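Local coordinates for protein AtFKBP42 (Arabidopsis thaliana, PDB 2F4E) that modulates the uptake of MRP-transporter substrates into the vacuole, regulates cell elongation and orientation, and probably catalyses cis-trans isomerisation of proline peptide bonds, at residues N35-V40 with R75-N80; V46-V51 with L109-A114; K103-G108 with L130-E135; L123-W128 with D148-V153. One frame throughout, in Å; residues are numbered along the deposited sequence.

Contact 1: N35-V40 with R75-N80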
loop_
_atom_site.group_PDB
_atom_site.type_symbol
_atom_site.label_atom_id
_atom_site.label_comp_id
_atom_site.label_asym_id
_atom_site.label_seq_id
_atom_site.Cartn_x
_atom_site.Cartn_y
_atom_site.Cartn_z
ATOM N N ASN A 35 9.729 8.750 8.885
ATOM C CA ASN A 35 8.411 9.291 9.213
ATOM C C ASN A 35 8.025 10.262 8.104
ATOM O O ASN A 35 6.857 10.626 7.965
ATOM C CB ASN A 35 8.462 10.037 10.556
ATOM C CG ASN A 35 7.077 10.447 11.067
ATOM O OD1 ASN A 35 6.644 10.007 12.138
ATOM N ND2 ASN A 35 6.382 11.286 10.306
ATOM N N VAL A 36 9.022 10.676 7.322
ATOM C CA VAL A 36 8.826 11.622 6.223
ATOM C C VAL A 36 8.484 10.891 4.921
ATOM O O VAL A 36 9.262 10.076 4.431
ATOM C CB VAL A 36 10.110 12.447 5.993
ATOM C CG1 VAL A 36 9.946 13.379 4.827
ATOM C CG2 VAL A 36 10.470 13.213 7.250
ATOM N N PRO A 37 7.310 11.173 4.345
ATOM C CA PRO A 37 6.935 10.501 3.095
ATOM C C PRO A 37 7.884 10.941 1.972
ATOM O O PRO A 37 7.866 12.106 1.556
ATOM C CB PRO A 37 5.493 10.958 2.880
ATOM C CG PRO A 37 5.471 12.323 3.511
ATOM C CD PRO A 37 6.272 12.125 4.776
ATOM N N PRO A 38 8.728 10.015 1.477
ATOM C CA PRO A 38 9.712 10.259 0.409
ATOM C C PRO A 38 9.208 11.052 -0.792
ATOM O O PRO A 38 8.129 10.788 -1.319
ATOM C CB PRO A 38 10.167 8.852 0.012
ATOM C CG PRO A 38 8.954 7.964 0.411
ATOM C CD PRO A 38 8.566 8.570 1.729
ATOM N N LYS A 39 9.992 12.043 -1.205
ATOM C CA LYS A 39 9.628 12.843 -2.361
ATOM C C LYS A 39 10.041 12.011 -3.557
ATOM O O LYS A 39 11.109 11.408 -3.554
ATOM C CB LYS A 39 10.381 14.178 -2.351
ATOM N N VAL A 40 9.170 11.937 -4.553
ATOM C CA VAL A 40 9.437 11.191 -5.775
ATOM C C VAL A 40 8.702 11.902 -6.907
ATOM O O VAL A 40 7.471 11.823 -7.020
ATOM C CB VAL A 40 8.960 9.738 -5.662
ATOM C CG1 VAL A 40 9.014 9.069 -7.032
ATOM C CG2 VAL A 40 9.861 8.978 -4.683
ATOM N N ARG A 75 4.125 2.340 5.508
ATOM C CA ARG A 75 3.755 3.508 6.295
ATOM C C ARG A 75 2.542 4.081 5.594
ATOM O O ARG A 75 2.412 3.959 4.374
ATOM C CB ARG A 75 4.865 4.556 6.318
ATOM C CG ARG A 75 6.126 4.118 7.021
ATOM C CD ARG A 75 7.089 5.284 7.169
ATOM N NE ARG A 75 8.324 4.879 7.828
ATOM C CZ ARG A 75 9.386 4.366 7.216
ATOM N NH1 ARG A 75 9.392 4.196 5.900
ATOM N NH2 ARG A 75 10.433 3.989 7.938
ATOM N N ALA A 76 1.645 4.690 6.354
ATOM C CA ALA A 76 0.457 5.262 5.757
ATOM C C ALA A 76 0.260 6.683 6.249
ATOM O O ALA A 76 0.418 6.972 7.438
ATOM C CB ALA A 76 -0.752 4.411 6.084
ATOM N N TRP A 77 -0.085 7.566 5.325
ATOM C CA TRP A 77 -0.284 8.975 5.631
ATOM C C TRP A 77 -1.581 9.445 4.983
ATOM O O TRP A 77 -1.885 9.067 3.844
ATOM C CB TRP A 77 0.844 9.817 5.026
ATOM C CG TRP A 77 2.185 9.728 5.657
ATOM C CD1 TRP A 77 2.622 10.423 6.747
ATOM C CD2 TRP A 77 3.292 8.941 5.210
ATOM N NE1 TRP A 77 3.931 10.120 7.006
ATOM C CE2 TRP A 77 4.368 9.211 6.080
ATOM C CE3 TRP A 77 3.480 8.031 4.158
ATOM C CZ2 TRP A 77 5.612 8.609 5.933
ATOM C CZ3 TRP A 77 4.717 7.436 4.015
ATOM C CH2 TRP A 77 5.768 7.727 4.899
ATOM N N THR A 78 -2.345 10.261 5.700
ATOM C CA THR A 78 -3.560 10.833 5.142
ATOM C C THR A 78 -3.000 11.942 4.258
ATOM O O THR A 78 -2.116 12.694 4.676
ATOM C CB THR A 78 -4.449 11.473 6.208
ATOM O OG1 THR A 78 -3.651 12.248 7.114
ATOM C CG2 THR A 78 -5.205 10.403 6.984
ATOM N N LYS A 79 -3.488 12.027 3.031
ATOM C CA LYS A 79 -3.013 13.031 2.081
ATOM C C LYS A 79 -3.219 14.476 2.485
ATOM O O LYS A 79 -2.351 15.291 2.265
ATOM C CB LYS A 79 -3.680 12.805 0.726
ATOM C CG LYS A 79 -3.182 11.611 -0.037
ATOM C CD LYS A 79 -2.052 11.996 -0.966
ATOM C CE LYS A 79 -1.860 10.945 -2.042
ATOM N NZ LYS A 79 -1.066 11.495 -3.184
ATOM N N ASN A 80 -4.343 14.794 3.102
ATOM C CA ASN A 80 -4.563 16.189 3.415
ATOM C C ASN A 80 -4.070 16.821 4.707
ATOM O O ASN A 80 -4.354 18.000 4.970
ATOM C CB ASN A 80 -6.023 16.565 3.163
ATOM C CG ASN A 80 -6.269 16.931 1.701
ATOM O OD1 ASN A 80 -6.471 16.062 0.848
ATOM N ND2 ASN A 80 -6.224 18.226 1.402
#
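Pro37 lies over one face of the Trp77 indole, on its six-membered ring. Its CB lies 3.5 Å from the centroid of the six-membered ring of Trp77 and only 2° off the ring normal, the geometry of a CH-pi contact. The proline ring leans from there toward the middle of the indole, with Pro37 CD 3.7 Å from Trp77 CE2, so the pyrrolidine lies aslant over the face instead of stacking flat on it. The same indole is also met at its edge, near its plane, by the carbonyl of Asn35. Trp77 NE1 donates to Asn35 O at 3.1 Å, but the N-H...O angle of 129° marks a weak hydrogen bond. Trp77 CG stands anti to its own carbonyl carbon (chi1 -72°), and this torsion swings the flat ring off the strand toward residues 35-38, where one face meets proline and the N-H edge meets the backbone. Pro38 adds a looser apolar touch, its CD 4.3 Å from Trp77 CH2. Beside the indole, the Arg75 guanidinium approaches Asn35 N obliquely; its main partners are Glu152 and Asp87, both reached through salt bridges. Within these two segments the arm is held mainly by one large aromatic side chain. Trp77 lies on strand 69-78, which pairs with strands 84-87 and 149-158, and its side chain also touches Lys84 and Glu152. The arm runs on across the sheet, resting Pro37 on Leu150 of strand 149-158, then Pro38 and Val40 on Leu123 of strand 121-126.

Contact 2: V46-V51 with L109-A114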
loop_
_atom_site.group_PDB
_atom_site.type_symbol
_atom_site.label_atom_id
_atom_site.label_comp_id
_atom_site.label_asym_id
_atom_site.label_seq_id
_atom_site.Cartn_x
_atom_site.Cartn_y
_atom_site.Cartn_z
ATOM N N VAL A 46 -0.901 4.139 -13.588
ATOM C CA VAL A 46 -2.269 3.911 -13.138
ATOM C C VAL A 46 -2.600 2.430 -13.024
ATOM O O VAL A 46 -2.507 1.694 -14.005
ATOM C CB VAL A 46 -3.284 4.580 -14.085
ATOM C CG1 VAL A 46 -4.703 4.229 -13.653
ATOM C CG2 VAL A 46 -3.083 6.101 -14.077
ATOM N N LEU A 47 -2.996 2.008 -11.826
ATOM C CA LEU A 47 -3.331 0.615 -11.573
ATOM C C LEU A 47 -4.828 0.448 -11.456
ATOM O O LEU A 47 -5.341 -0.668 -11.538
ATOM C CB LEU A 47 -2.699 0.130 -10.268
ATOM C CG LEU A 47 -1.231 0.427 -10.013
ATOM C CD1 LEU A 47 -0.830 -0.200 -8.692
ATOM C CD2 LEU A 47 -0.392 -0.117 -11.139
ATOM N N ASP A 48 -5.534 1.558 -11.269
ATOM C CA ASP A 48 -6.985 1.505 -11.109
ATOM C C ASP A 48 -7.515 2.924 -11.208
ATOM O O ASP A 48 -6.737 3.872 -11.263
ATOM C CB ASP A 48 -7.311 0.929 -9.727
ATOM C CG ASP A 48 -8.787 0.647 -9.527
ATOM O OD1 ASP A 48 -9.294 -0.288 -10.180
ATOM O OD2 ASP A 48 -9.425 1.354 -8.710
ATOM N N GLU A 49 -8.838 3.072 -11.212
ATOM C CA GLU A 49 -9.447 4.391 -11.292
ATOM C C GLU A 49 -8.987 5.191 -10.072
ATOM O O GLU A 49 -8.600 6.355 -10.199
ATOM C CB GLU A 49 -10.975 4.263 -11.322
ATOM C CG GLU A 49 -11.729 5.483 -11.899
ATOM C CD GLU A 49 -11.382 5.773 -13.366
ATOM O OE1 GLU A 49 -11.387 4.832 -14.199
ATOM O OE2 GLU A 49 -11.109 6.954 -13.678
ATOM N N LYS A 50 -9.001 4.551 -8.899
ATOM C CA LYS A 50 -8.595 5.197 -7.656
ATOM C C LYS A 50 -7.266 4.721 -7.066
ATOM O O LYS A 50 -7.045 4.835 -5.860
ATOM C CB LYS A 50 -9.696 5.044 -6.599
ATOM C CG LYS A 50 -11.027 5.681 -6.999
ATOM C CD LYS A 50 -10.819 7.111 -7.495
ATOM C CE LYS A 50 -12.140 7.877 -7.643
ATOM N NZ LYS A 50 -11.887 9.266 -8.104
ATOM N N VAL A 51 -6.380 4.203 -7.916
ATOM C CA VAL A 51 -5.079 3.734 -7.460
ATOM C C VAL A 51 -3.980 4.018 -8.472
ATOM O O VAL A 51 -4.140 3.755 -9.661
ATOM C CB VAL A 51 -5.086 2.211 -7.183
ATOM C CG1 VAL A 51 -3.737 1.779 -6.636
ATOM C CG2 VAL A 51 -6.179 1.848 -6.199
ATOM N N LEU A 109 -4.494 -0.583 -1.114
ATOM C CA LEU A 109 -3.132 -1.041 -0.913
ATOM C C LEU A 109 -2.913 -2.362 -1.638
ATOM O O LEU A 109 -1.922 -2.515 -2.342
ATOM C CB LEU A 109 -2.843 -1.201 0.583
ATOM C CG LEU A 109 -1.503 -1.807 1.012
ATOM C CD1 LEU A 109 -0.357 -1.016 0.429
ATOM C CD2 LEU A 109 -1.418 -1.837 2.517
ATOM N N ALA A 110 -3.846 -3.302 -1.463
ATOM C CA ALA A 110 -3.777 -4.619 -2.097
ATOM C C ALA A 110 -3.600 -4.491 -3.609
ATOM O O ALA A 110 -2.759 -5.167 -4.207
ATOM C CB ALA A 110 -5.031 -5.406 -1.791
ATOM N N ILE A 111 -4.388 -3.612 -4.221
ATOM C CA ILE A 111 -4.304 -3.385 -5.655
ATOM C C ILE A 111 -2.895 -2.936 -6.035
ATOM O O ILE A 111 -2.354 -3.356 -7.056
ATOM C CB ILE A 111 -5.341 -2.333 -6.097
ATOM C CG1 ILE A 111 -6.751 -2.938 -6.007
ATOM C CG2 ILE A 111 -5.033 -1.866 -7.502
ATOM C CD1 ILE A 111 -7.869 -1.949 -6.186
ATOM N N GLY A 112 -2.297 -2.101 -5.194
ATOM C CA GLY A 112 -0.954 -1.636 -5.467
ATOM C C GLY A 112 0.026 -2.772 -5.310
ATOM O O GLY A 112 0.852 -2.984 -6.186
ATOM N N VAL A 113 -0.077 -3.501 -4.200
ATOM C CA VAL A 113 0.803 -4.630 -3.909
ATOM C C VAL A 113 0.793 -5.645 -5.036
ATOM O O VAL A 113 1.835 -6.168 -5.422
ATOM C CB VAL A 113 0.380 -5.343 -2.590
ATOM C CG1 VAL A 113 1.042 -6.689 -2.492
ATOM C CG2 VAL A 113 0.761 -4.490 -1.382
ATOM N N ALA A 114 -0.396 -5.918 -5.552
ATOM C CA ALA A 114 -0.562 -6.881 -6.632
ATOM C C ALA A 114 0.275 -6.523 -7.853
ATOM O O ALA A 114 0.502 -7.368 -8.714
ATOM C CB ALA A 114 -2.050 -6.986 -7.027
#
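Asp48, whose CB touches Ile111 CG2 at 4.2 Å, carries a flat carboxylate that is met from above its plane: Lys50 N donates to Asp48 OD2 at 3.2 Å from 40° out of that plane, forming an Asx turn. Beside it is a classic beta bulge, in which Leu47 and Asp48 both face Val51. The evidence is a shared acceptor, for Val51 O takes Leu47 N at 3.0 Å and Asp48 N at 3.1 Å. The bulge and the type I turn from Asp48 to Val51 thus turn three residues, Leu47, Asp48 and Val51, toward helix 107-113, the short helix packed against the curved sheet of the FKBP fold. Ile111 is their common target. Its CG2, set anti to the backbone N while CG1 takes chi1 of -71°, lies 4.0 Å from Val51 CG1 and 4.1 Å from Leu47 CB, and the valine and isoleucine side chains pass at a slant. Leu130 also packs on Asp48 and Val51. No hydrogen bond joins the two segments, so the contact rests on apolar packing. Leu47 completes it by sending CD1 to the helix backbone, 3.5 Å from Gly112 CA.

Contact 3: K103-G108 with L130-E135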
loop_
_atom_site.group_PDB
_atom_site.type_symbol
_atom_site.label_atom_id
_atom_site.label_comp_id
_atom_site.label_asym_id
_atom_site.label_seq_id
_atom_site.Cartn_x
_atom_site.Cartn_y
_atom_site.Cartn_z
ATOM N N LYS A 103 -8.627 -6.948 4.214
ATOM C CA LYS A 103 -9.687 -6.172 4.843
ATOM C C LYS A 103 -10.091 -5.085 3.849
ATOM O O LYS A 103 -9.329 -4.738 2.941
ATOM C CB LYS A 103 -9.191 -5.510 6.131
ATOM C CG LYS A 103 -8.496 -6.454 7.091
ATOM C CD LYS A 103 -8.150 -5.737 8.384
ATOM C CE LYS A 103 -7.164 -6.532 9.227
ATOM N NZ LYS A 103 -5.881 -6.725 8.479
ATOM N N LYS A 104 -11.280 -4.527 4.033
ATOM C CA LYS A 104 -11.757 -3.502 3.125
ATOM C C LYS A 104 -10.927 -2.221 3.141
ATOM O O LYS A 104 -10.746 -1.574 2.106
ATOM C CB LYS A 104 -13.222 -3.169 3.429
ATOM C CG LYS A 104 -13.823 -2.173 2.448
ATOM C CD LYS A 104 -15.247 -1.807 2.797
ATOM C CE LYS A 104 -15.788 -0.772 1.827
ATOM N NZ LYS A 104 -17.206 -0.426 2.143
ATOM N N GLU A 105 -10.422 -1.859 4.311
ATOM C CA GLU A 105 -9.641 -0.638 4.439
ATOM C C GLU A 105 -8.279 -0.701 3.746
ATOM O O GLU A 105 -7.594 0.320 3.627
ATOM C CB GLU A 105 -9.468 -0.252 5.922
ATOM C CG GLU A 105 -8.627 -1.216 6.748
ATOM C CD GLU A 105 -9.448 -2.300 7.432
ATOM O OE1 GLU A 105 -10.538 -2.645 6.916
ATOM O OE2 GLU A 105 -8.986 -2.813 8.479
ATOM N N LEU A 106 -7.896 -1.890 3.283
ATOM C CA LEU A 106 -6.616 -2.073 2.596
ATOM C C LEU A 106 -6.826 -2.424 1.125
ATOM O O LEU A 106 -5.883 -2.790 0.429
ATOM C CB LEU A 106 -5.806 -3.186 3.257
ATOM C CG LEU A 106 -5.505 -3.121 4.754
ATOM C CD1 LEU A 106 -4.849 -4.427 5.175
ATOM C CD2 LEU A 106 -4.622 -1.929 5.078
ATOM N N ALA A 107 -8.070 -2.319 0.668
ATOM C CA ALA A 107 -8.442 -2.632 -0.716
ATOM C C ALA A 107 -7.514 -1.966 -1.721
ATOM O O ALA A 107 -7.019 -2.609 -2.646
ATOM C CB ALA A 107 -9.889 -2.203 -0.979
ATOM N N GLY A 108 -7.295 -0.667 -1.537
ATOM C CA GLY A 108 -6.416 0.073 -2.426
ATOM C C GLY A 108 -4.979 -0.403 -2.335
ATOM O O GLY A 108 -4.316 -0.605 -3.354
ATOM N N LEU A 130 -11.294 3.324 -1.830
ATOM C CA LEU A 130 -10.659 2.036 -1.602
ATOM C C LEU A 130 -9.944 1.969 -0.245
ATOM O O LEU A 130 -9.197 1.032 0.024
ATOM C CB LEU A 130 -9.691 1.752 -2.755
ATOM C CG LEU A 130 -10.350 1.787 -4.146
ATOM C CD1 LEU A 130 -9.327 1.575 -5.222
ATOM C CD2 LEU A 130 -11.426 0.722 -4.247
ATOM N N ALA A 131 -10.193 2.956 0.612
ATOM C CA ALA A 131 -9.563 3.016 1.933
ATOM C C ALA A 131 -10.588 2.973 3.073
ATOM O O ALA A 131 -11.295 1.985 3.234
ATOM C CB ALA A 131 -8.732 4.270 2.031
ATOM N N TYR A 132 -10.663 4.042 3.864
ATOM C CA TYR A 132 -11.609 4.108 4.980
ATOM C C TYR A 132 -12.944 4.741 4.561
ATOM O O TYR A 132 -13.778 5.088 5.399
ATOM C CB TYR A 132 -10.982 4.877 6.146
ATOM C CG TYR A 132 -10.002 4.048 6.941
ATOM C CD1 TYR A 132 -10.448 3.155 7.913
ATOM C CD2 TYR A 132 -8.636 4.101 6.672
ATOM C CE1 TYR A 132 -9.553 2.322 8.597
ATOM C CE2 TYR A 132 -7.732 3.276 7.344
ATOM C CZ TYR A 132 -8.197 2.388 8.305
ATOM O OH TYR A 132 -7.318 1.546 8.955
ATOM N N GLY A 133 -13.117 4.894 3.254
ATOM C CA GLY A 133 -14.345 5.424 2.685
ATOM C C GLY A 133 -15.007 6.694 3.189
ATOM O O GLY A 133 -14.391 7.559 3.808
ATOM N N LYS A 134 -16.297 6.784 2.887
ATOM C CA LYS A 134 -17.144 7.916 3.234
ATOM C C LYS A 134 -17.025 8.428 4.659
ATOM O O LYS A 134 -16.889 9.614 4.877
ATOM C CB LYS A 134 -18.608 7.559 2.961
ATOM C CG LYS A 134 -19.361 8.541 2.084
ATOM C CD LYS A 134 -20.556 7.848 1.466
ATOM C CE LYS A 134 -20.097 6.600 0.677
ATOM N NZ LYS A 134 -21.219 5.793 0.121
ATOM N N GLU A 135 -17.068 7.520 5.633
ATOM C CA GLU A 135 -17.023 7.883 7.058
ATOM C C GLU A 135 -15.644 7.961 7.683
ATOM O O GLU A 135 -15.495 8.549 8.751
ATOM C CB GLU A 135 -17.902 6.919 7.877
ATOM C CG GLU A 135 -19.316 6.870 7.479
ATOM C CD GLU A 135 -20.096 5.865 8.380
ATOM O OE1 GLU A 135 -19.464 4.926 8.970
ATOM O OE2 GLU A 135 -21.345 5.997 8.461
HETATM O O HOH W 1 -6.130 0.758 0.993
#
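Gly108 and Leu130 make the direct polar link: Gly108 N donates to Leu130 O at 3.0 Å with an N-H...O angle of 153°. Leu130 O is gripped a second time by water 1, which donates to it at 3.2 Å and to Glu105 O at 3.0 Å, bridging two backbone carbonyls that could not bond each other. A weaker CA-H...O contact follows, Glu105 CA to Ala131 O at 3.3 Å and nearly straight at 170°. The aromatic contact is a CH-pi pair. Glu105 CB lies over one face of Tyr132, 3.9 Å from the ring centroid; chi1 of 66° sets CG between the backbone N and the carbonyl carbon, where it continues over the phenol. This puts Glu105 CG 3.8 Å from Tyr132 OH, and the bend at chi2 turns the carboxylate beyond it. A serine in place of Tyr132 would probably leave the Glu105 methylenes without their aromatic face and open a gap beside them. Leu130 CB packs against the helix backbone, 3.7 Å from Gly108 CA, and Ala107 CB lies close by. By the sequence pattern Ala-Tyr-Gly, Tyr132 probably borders the ligand pocket, as in other FKBP-type domains. The contact joins the 3-10 turn 104-106 and the start of helix 107-113 to the loop between strands 121-126 and 149-158, within which Tyr132 also touches Pro141 and Val143.

Contact 4: L123-W128 with D148-V153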
loop_
_atom_site.group_PDB
_atom_site.type_symbol
_atom_site.label_atom_id
_atom_site.label_comp_id
_atom_site.label_asym_id
_atom_site.label_seq_id
_atom_site.Cartn_x
_atom_site.Cartn_y
_atom_site.Cartn_z
ATOM N N LEU A 123 5.502 4.059 -3.719
ATOM C CA LEU A 123 4.494 4.925 -3.125
ATOM C C LEU A 123 3.173 4.537 -3.764
ATOM O O LEU A 123 3.103 4.329 -4.976
ATOM C CB LEU A 123 4.791 6.386 -3.435
ATOM C CG LEU A 123 6.055 7.012 -2.839
ATOM C CD1 LEU A 123 6.089 8.506 -3.208
ATOM C CD2 LEU A 123 6.074 6.830 -1.312
ATOM N N VAL A 124 2.130 4.409 -2.956
ATOM C CA VAL A 124 0.836 4.042 -3.495
ATOM C C VAL A 124 -0.207 5.072 -3.088
ATOM O O VAL A 124 -0.473 5.293 -1.898
ATOM C CB VAL A 124 0.392 2.628 -3.022
ATOM C CG1 VAL A 124 -0.857 2.213 -3.766
ATOM C CG2 VAL A 124 1.499 1.618 -3.241
ATOM N N HIS A 125 -0.786 5.695 -4.105
ATOM C CA HIS A 125 -1.799 6.716 -3.932
ATOM C C HIS A 125 -3.145 6.053 -4.045
ATOM O O HIS A 125 -3.508 5.526 -5.094
ATOM C CB HIS A 125 -1.615 7.783 -5.003
ATOM C CG HIS A 125 -0.265 8.408 -4.978
ATOM N ND1 HIS A 125 0.070 9.435 -4.115
ATOM C CD2 HIS A 125 0.863 8.128 -5.669
ATOM C CE1 HIS A 125 1.332 9.755 -4.282
ATOM N NE2 HIS A 125 1.844 8.974 -5.225
ATOM N N VAL A 126 -3.891 6.094 -2.951
ATOM C CA VAL A 126 -5.186 5.448 -2.893
ATOM C C VAL A 126 -6.365 6.361 -2.595
ATOM O O VAL A 126 -6.384 7.072 -1.589
ATOM C CB VAL A 126 -5.162 4.338 -1.832
ATOM C CG1 VAL A 126 -6.499 3.622 -1.800
ATOM C CG2 VAL A 126 -4.009 3.389 -2.111
ATOM N N GLY A 127 -7.358 6.323 -3.473
ATOM C CA GLY A 127 -8.538 7.133 -3.264
ATOM C C GLY A 127 -9.234 6.603 -2.032
ATOM O O GLY A 127 -9.200 5.398 -1.769
ATOM N N TRP A 128 -9.863 7.490 -1.273
ATOM C CA TRP A 128 -10.565 7.075 -0.073
ATOM C C TRP A 128 -11.581 5.965 -0.328
ATOM O O TRP A 128 -11.821 5.142 0.550
ATOM C CB TRP A 128 -11.247 8.269 0.605
ATOM C CG TRP A 128 -12.165 9.047 -0.258
ATOM C CD1 TRP A 128 -11.872 10.183 -0.947
ATOM C CD2 TRP A 128 -13.545 8.753 -0.526
ATOM N NE1 TRP A 128 -12.979 10.619 -1.629
ATOM C CE2 TRP A 128 -14.022 9.758 -1.393
ATOM C CE3 TRP A 128 -14.424 7.737 -0.120
ATOM C CZ2 TRP A 128 -15.346 9.778 -1.868
ATOM C CZ3 TRP A 128 -15.742 7.757 -0.594
ATOM C CH2 TRP A 128 -16.185 8.771 -1.458
ATOM N N ASP A 148 -8.114 10.737 1.177
ATOM C CA ASP A 148 -7.210 10.033 0.279
ATOM C C ASP A 148 -5.962 9.695 1.072
ATOM O O ASP A 148 -5.578 10.436 1.968
ATOM C CB ASP A 148 -6.842 10.899 -0.929
ATOM C CG ASP A 148 -7.940 10.934 -1.975
ATOM O OD1 ASP A 148 -8.696 9.944 -2.053
ATOM O OD2 ASP A 148 -8.056 11.935 -2.714
ATOM N N LEU A 149 -5.334 8.579 0.737
ATOM C CA LEU A 149 -4.156 8.138 1.450
ATOM C C LEU A 149 -2.921 7.952 0.592
ATOM O O LEU A 149 -2.987 7.865 -0.642
ATOM C CB LEU A 149 -4.459 6.817 2.145
ATOM C CG LEU A 149 -5.693 6.730 3.041
ATOM C CD1 LEU A 149 -5.733 5.346 3.654
ATOM C CD2 LEU A 149 -5.633 7.789 4.128
ATOM N N LEU A 150 -1.788 7.880 1.280
ATOM C CA LEU A 150 -0.504 7.651 0.653
ATOM C C LEU A 150 0.119 6.478 1.391
ATOM O O LEU A 150 0.027 6.382 2.618
ATOM C CB LEU A 150 0.419 8.862 0.794
ATOM C CG LEU A 150 1.826 8.609 0.234
ATOM C CD1 LEU A 150 1.747 8.542 -1.263
ATOM C CD2 LEU A 150 2.788 9.698 0.640
ATOM N N TYR A 151 0.739 5.584 0.642
ATOM C CA TYR A 151 1.402 4.437 1.235
ATOM C C TYR A 151 2.814 4.326 0.697
ATOM O O TYR A 151 3.079 4.600 -0.466
ATOM C CB TYR A 151 0.683 3.133 0.906
ATOM C CG TYR A 151 -0.696 2.958 1.486
ATOM C CD1 TYR A 151 -0.882 2.609 2.819
ATOM C CD2 TYR A 151 -1.817 3.063 0.669
ATOM C CE1 TYR A 151 -2.162 2.352 3.313
ATOM C CE2 TYR A 151 -3.085 2.812 1.148
ATOM C CZ TYR A 151 -3.255 2.462 2.458
ATOM O OH TYR A 151 -4.527 2.218 2.884
ATOM N N GLU A 152 3.722 3.941 1.575
ATOM C CA GLU A 152 5.099 3.725 1.200
ATOM C C GLU A 152 5.212 2.260 1.563
ATOM O O GLU A 152 5.350 1.911 2.739
ATOM C CB GLU A 152 6.050 4.562 2.051
ATOM C CG GLU A 152 7.502 4.420 1.623
ATOM C CD GLU A 152 8.505 4.937 2.653
ATOM O OE1 GLU A 152 8.110 5.538 3.668
ATOM O OE2 GLU A 152 9.719 4.741 2.433
ATOM N N VAL A 153 5.113 1.401 0.560
ATOM C CA VAL A 153 5.171 -0.028 0.816
ATOM C C VAL A 153 6.349 -0.796 0.221
ATOM O O VAL A 153 6.773 -0.555 -0.906
ATOM C CB VAL A 153 3.859 -0.713 0.363
ATOM C CG1 VAL A 153 3.550 -0.338 -1.075
ATOM C CG2 VAL A 153 3.984 -2.219 0.494
#
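Asp148 OD1 accepts the backbone N-H of Trp128 at 2.8 Å, met nearly along its C-O axis with an N-H...O angle of 144°, and so ties the exit of strand 121-126 to the entry of strand 149-158. Within the paired strands, four backbone bonds set the register. Val124 N reaches Tyr151 O at 2.7 Å and Tyr151 N returns to Val124 O at 2.8 Å; the next hydrogen-bonded pair joins Leu149 N to Val126 O at 3.0 Å, almost straight at 176°, and Val126 N to Leu149 O. An alanine in place of Asp148 would probably leave the Trp128 N-H without its carboxylate acceptor and free the start of the following loop to shift. Side-chain packing lies outward from this frame, on two faces of the sheet. Where Val124, Val126 and Tyr151 point, the phenol ring is touched in its plane, at the edge, by Val126 CG2, which comes 3.4 Å from Tyr151 CE2. Further along, Val124 CG2 meets Val153 CG1 at 3.6 Å. On the other face, His125 and Leu150 run side by side, with His125 CE1 as near as 3.3 Å to Leu150 CD1. The strand axes run at 156°, a twisted antiparallel pair belonging to the curved sheet of the FKBP fold. Its Val126 and Tyr151 side turns to helix 107-113, where Leu109 packs on Tyr151; this tyrosine probably lines the wall of the ligand pocket, as the matching aromatic does in other FKBP domains, with Leu109 at the position of the floor residue.

From the N terminus, the arm 35-40 opens contact 1 and the bulge 46-51 opens contact 2. Contact 1 closes first, on strand 69-78, and contact 2 then closes on helix 107-113, so these two cross. Contact 3 opens just ahead of that closure, at residues 103-108, and ends in the loop at 130-135, crossing contact 2 in turn. Contact 4 starts at 123-128 inside contact 3's loop and finishes beyond it at 148-153, so they cross as well. Contact 1 stays in series with contacts 3 and 4, and contact 2 with contact 4. Together they join arm, sheet, long loop and the helix that contacts 2 and 3 share; none nests inside another.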